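Local structure of ribose transcriptional regulator (Enterococcus faecium DO, 4RK1) at residues A57-R61 with R62-G66; S72-T76 with D77-E81. The protein probably acts as a LacI-family DNA-binding repressor, and binds ribose in a pocket of its periplasmic-binding-protein-like domain. All blocks are in the same frame, centred on the assembly; numbering follows the deposited sequence.

Contact 1: A57-R61 with R62-G66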
loop_
_atom_site.group_PDB
_atom_site.type_symbol
_atom_site.label_atom_id
_atom_site.label_comp_id
_atom_site.label_asym_id
_atom_site.label_seq_id
_atom_site.Cartn_x
_atom_site.Cartn_y
_atom_site.Cartn_z
ATOM N N ALA B 57 -0.040 14.859 -20.903
ATOM C CA ALA B 57 -0.739 15.856 -21.706
ATOM C C ALA B 57 -1.907 16.437 -20.918
ATOM O O ALA B 57 -2.057 17.651 -20.814
ATOM C CB ALA B 57 -1.229 15.250 -23.019
ATOM N N GLU B 58 -2.724 15.564 -20.345
ATOM C CA GLU B 58 -3.866 16.016 -19.567
ATOM C C GLU B 58 -3.408 16.818 -18.341
ATOM O O GLU B 58 -3.927 17.893 -18.078
ATOM C CB GLU B 58 -4.731 14.817 -19.155
ATOM C CG GLU B 58 -5.917 15.140 -18.254
ATOM C CD GLU B 58 -6.923 16.113 -18.864
ATOM O OE1 GLU B 58 -6.999 16.228 -20.108
ATOM O OE2 GLU B 58 -7.652 16.766 -18.085
ATOM N N LEU B 59 -2.449 16.292 -17.589
ATOM C CA LEU B 59 -1.994 16.963 -16.369
ATOM C C LEU B 59 -1.312 18.298 -16.664
ATOM O O LEU B 59 -1.485 19.265 -15.925
ATOM C CB LEU B 59 -1.072 16.040 -15.570
ATOM C CG LEU B 59 -1.754 14.826 -14.913
ATOM C CD1 LEU B 59 -0.769 14.092 -14.020
ATOM C CD2 LEU B 59 -2.974 15.250 -14.116
ATOM N N THR B 60 -0.559 18.349 -17.761
ATOM C CA THR B 60 0.040 19.594 -18.230
ATOM C C THR B 60 -1.034 20.628 -18.552
ATOM O O THR B 60 -0.923 21.771 -18.113
ATOM C CB THR B 60 0.961 19.338 -19.443
ATOM O OG1 THR B 60 1.994 18.423 -19.055
ATOM C CG2 THR B 60 1.611 20.631 -19.942
ATOM N N ARG B 61 -2.085 20.215 -19.266
ATOM C CA ARG B 61 -3.228 21.099 -19.552
ATOM C C ARG B 61 -3.907 21.585 -18.277
ATOM O O ARG B 61 -4.379 22.712 -18.224
ATOM C CB ARG B 61 -4.266 20.416 -20.451
ATOM C CG ARG B 61 -3.880 20.362 -21.926
ATOM C CD ARG B 61 -5.074 20.002 -22.796
ATOM N NE ARG B 61 -5.541 18.646 -22.522
ATOM C CZ ARG B 61 -5.156 17.549 -23.175
ATOM N NH1 ARG B 61 -4.289 17.614 -24.182
ATOM N NH2 ARG B 61 -5.651 16.366 -22.816
ATOM N N ARG B 62 -3.927 20.747 -17.246
ATOM C CA ARG B 62 -4.506 21.137 -15.959
ATOM C C ARG B 62 -3.592 22.098 -15.174
ATOM O O ARG B 62 -3.928 22.487 -14.063
ATOM C CB ARG B 62 -4.824 19.896 -15.104
ATOM C CG ARG B 62 -5.759 18.855 -15.730
ATOM C CD ARG B 62 -7.241 19.175 -15.572
ATOM N NE ARG B 62 -7.592 20.430 -16.233
ATOM C CZ ARG B 62 -7.739 20.594 -17.550
ATOM N NH1 ARG B 62 -8.060 21.791 -18.034
ATOM N NH2 ARG B 62 -7.573 19.583 -18.390
ATOM N N GLY B 63 -2.438 22.472 -15.730
ATOM C CA GLY B 63 -1.552 23.434 -15.076
ATOM C C GLY B 63 -0.689 22.858 -13.964
ATOM O O GLY B 63 -0.226 23.595 -13.101
ATOM N N VAL B 64 -0.468 21.544 -13.973
ATOM C CA VAL B 64 0.426 20.927 -12.989
ATOM C C VAL B 64 1.826 21.539 -13.171
ATOM O O VAL B 64 2.337 21.616 -14.279
ATOM C CB VAL B 64 0.411 19.390 -13.093
ATOM C CG1 VAL B 64 1.463 18.770 -12.192
ATOM C CG2 VAL B 64 -0.976 18.864 -12.726
ATOM N N ASP B 65 2.421 21.975 -12.064
ATOM C CA ASP B 65 3.607 22.852 -12.073
ATOM C C ASP B 65 4.904 22.098 -12.336
ATOM O O ASP B 65 5.828 22.623 -12.958
ATOM C CB ASP B 65 3.727 23.593 -10.733
ATOM C CG ASP B 65 4.578 24.862 -10.823
ATOM O OD1 ASP B 65 4.434 25.624 -11.797
ATOM O OD2 ASP B 65 5.376 25.112 -9.897
ATOM N N GLY B 66 4.988 20.870 -11.850
ATOM C CA GLY B 66 6.202 20.065 -11.987
ATOM C C GLY B 66 5.854 18.621 -11.740
ATOM O O GLY B 66 4.790 18.339 -11.202
#
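A Schellman motif ends helix 55-61, with Gly63 as the residue that leaves helical geometry and Leu59 and Val64 touching across the turn. The last regular helical bond runs from Arg62 N to Glu58 O (3.0 Å). The chain then turns through a positive phi of 80° at Gly63, a conformation that side chains make costly and glycine adopts easily. Two amides fold back into the final turn: Gly63 N reaches Thr60 O at 2.9 Å, coming from well above that carbonyl plane, while Val64 N, 3.2 Å from Leu59 O, approaches much closer to the direction of its C=O bond. As in other Schellman turns, this six-residue closure brings apolar side chains together. Val64 lays CG2 against the carbonyl oxygen of Leu59 (3.3 Å) and within 4.0 Å of Leu59 CB. Val64 also packs on Ile41 of its own chain, and Leu59 on Phe67 and Cys43 and on Ile41 of the second subunit; branched apolar residues suit this buried place.

On the other flank Glu58 joins two arginines in a salt-bridge network. With CG anti to its backbone N (chi1 176°) and a bend at chi2, its carboxylate is carried outward from the helix side, between them. Arg61 NH2 bridges to Glu58 OE1 on the anti side, near the carboxylate plane, at 3.0 Å. Arg62 NH2 bridges to Glu58 OE2 at 2.8 Å from above that plane; guanidinium and carboxylate are turned 34° apart. Bends at chi2 and chi3 fold Arg62 back along the flank of the last turn. The acid probably also offsets the arginines' like charges. This network faces the dimer partner: Glu58 OE2 also bonds to Thr9 OG1 of the second subunit, and Arg62 NE to Arg62 O of the second subunit.

Contact 2: S72-T76 with D77-E81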
loop_
_atom_site.group_PDB
_atom_site.type_symbol
_atom_site.label_atom_id
_atom_site.label_comp_id
_atom_site.label_asym_id
_atom_site.label_seq_id
_atom_site.Cartn_x
_atom_site.Cartn_y
_atom_site.Cartn_z
ATOM N N SER B 72 8.692 4.034 -16.200
ATOM C CA SER B 72 9.143 4.019 -17.592
ATOM C C SER B 72 7.991 4.124 -18.603
ATOM O O SER B 72 8.241 4.232 -19.797
ATOM C CB SER B 72 9.930 2.740 -17.890
ATOM O OG SER B 72 9.096 1.591 -17.763
ATOM N N ALA B 73 6.745 4.083 -18.136
ATOM C CA ALA B 73 5.579 4.214 -19.019
ATOM C C ALA B 73 5.413 5.623 -19.593
ATOM O O ALA B 73 4.609 5.829 -20.493
ATOM C CB ALA B 73 4.313 3.805 -18.287
ATOM N N VAL B 74 6.152 6.589 -19.054
ATOM C CA VAL B 74 6.156 7.957 -19.559
ATOM C C VAL B 74 7.318 8.104 -20.533
ATOM O O VAL B 74 8.478 8.036 -20.132
ATOM C CB VAL B 74 6.299 8.969 -18.399
ATOM C CG1 VAL B 74 6.515 10.380 -18.917
ATOM C CG2 VAL B 74 5.067 8.915 -17.507
ATOM N N SER B 75 6.995 8.310 -21.806
ATOM C CA SER B 75 7.995 8.337 -22.873
ATOM C C SER B 75 8.741 9.666 -22.967
ATOM O O SER B 75 8.266 10.706 -22.506
ATOM C CB SER B 75 7.318 8.082 -24.219
ATOM O OG SER B 75 6.443 9.150 -24.538
ATOM N N THR B 76 9.909 9.609 -23.594
ATOM C CA THR B 76 10.680 10.794 -23.936
ATOM C C THR B 76 9.846 11.775 -24.775
ATOM O O THR B 76 9.834 12.975 -24.498
ATOM C CB THR B 76 11.962 10.384 -24.674
ATOM O OG1 THR B 76 12.788 9.638 -23.776
ATOM C CG2 THR B 76 12.741 11.604 -25.183
ATOM N N ASP B 77 9.141 11.260 -25.782
ATOM C CA ASP B 77 8.291 12.094 -26.638
ATOM C C ASP B 77 7.221 12.830 -25.836
ATOM O O ASP B 77 7.003 14.023 -26.031
ATOM C CB ASP B 77 7.612 11.255 -27.737
ATOM C CG ASP B 77 8.590 10.760 -28.798
ATOM O OD1 ASP B 77 9.685 11.347 -28.951
ATOM O OD2 ASP B 77 8.257 9.771 -29.483
ATOM N N ALA B 78 6.545 12.114 -24.942
ATOM C CA ALA B 78 5.515 12.724 -24.113
ATOM C C ALA B 78 6.109 13.805 -23.207
ATOM O O ALA B 78 5.476 14.834 -22.970
ATOM C CB ALA B 78 4.796 11.667 -23.286
ATOM N N ILE B 79 7.323 13.573 -22.707
ATOM C CA ILE B 79 7.995 14.568 -21.866
ATOM C C ILE B 79 8.350 15.819 -22.680
ATOM O O ILE B 79 8.087 16.947 -22.256
ATOM C CB ILE B 79 9.243 13.972 -21.181
ATOM C CG1 ILE B 79 8.796 12.992 -20.085
ATOM C CG2 ILE B 79 10.101 15.078 -20.567
ATOM C CD1 ILE B 79 9.901 12.125 -19.546
ATOM N N ASN B 80 8.945 15.608 -23.848
ATOM C CA ASN B 80 9.294 16.719 -24.738
ATOM C C ASN B 80 8.078 17.525 -25.148
ATOM O O ASN B 80 8.059 18.747 -25.022
ATOM C CB ASN B 80 9.980 16.197 -25.995
ATOM C CG ASN B 80 11.374 15.683 -25.727
ATOM O OD1 ASN B 80 11.897 15.803 -24.619
ATOM N ND2 ASN B 80 11.987 15.110 -26.743
ATOM N N GLU B 81 7.048 16.827 -25.613
ATOM C CA GLU B 81 5.861 17.480 -26.153
ATOM C C GLU B 81 5.106 18.282 -25.101
ATOM O O GLU B 81 4.556 19.338 -25.399
ATOM C CB GLU B 81 4.932 16.436 -26.794
ATOM C CG GLU B 81 3.617 16.987 -27.336
ATOM C CD GLU B 81 3.816 18.030 -28.422
ATOM O OE1 GLU B 81 4.786 17.914 -29.198
ATOM O OE2 GLU B 81 2.998 18.967 -28.503
#
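The carboxamide of Asn80 lies with one face against Thr76: Thr76 O sits above that face, 3.3 Å from Asn80 CG, and Thr76 CG2 approaches the same side farther out, 3.9 Å from Asn80 ND2. The two side chains run alongside each other and point the same way, one helical turn apart. Thr76 O is also taken by Asn80 N at 2.9 Å, a nearly straight helical bond.

One residue earlier, Ser75 is the N-cap of helix 76-84. Its first torsion (chi1 66°) swings OG back over the backbone to face the first turn, and from there the hydroxyl accepts the amide of Ala78 at 3.0 Å, standing in for the carbonyl that a preceding turn would have supplied. Serine suits this place because its short side chain can curl back to the first-turn amides; OG also lies 3.3 Å from Ala78 CB. Ser75 O meanwhile receives Ile79 N at 3.0 Å, starting the regular bonding. Asp77, in the first turn, puts a negative charge where the helix dipole would probably welcome it.

The cap is completed by a hydrophobic staple: Val74, just before the N-cap, and Ile79, four residues beyond it, cross at about a right angle and touch at CG1 to CG1, 3.7 Å. Both side chains are buried, and their branched apolar shape suits a staple packed against a neighbouring helix. Thr76 OG1 turns to Glu99 OE2 in the loop after strand 90-93, Ile79 rests on Lys96 and Glu99 of that loop, and Val74, Ala78 and Ile79 all pack on Leu56 of helix 55-61.

How the contacts relate
Followed from the N terminus, the chain leaves strand 39-44, runs through helix 55-61 and turns into strand 66-69 by way of contact 1; a loop then leads to contact 2, where helix 76-84 begins on its way to strand 90-93. The contacts are thus in series, neither nested nor crossed: one closes a helix's C-terminal end, the other opens the next helix at its N terminus. Their centres are 14 Å apart and they do not touch directly, but the two helices pack together, Thr60 meeting Asn82 and Leu83. Contact 1 links helix to strand and contact 2 strand to helix, among strands 39-44, 66-69 and 90-93, which run parallel; contact 1 faces the second subunit.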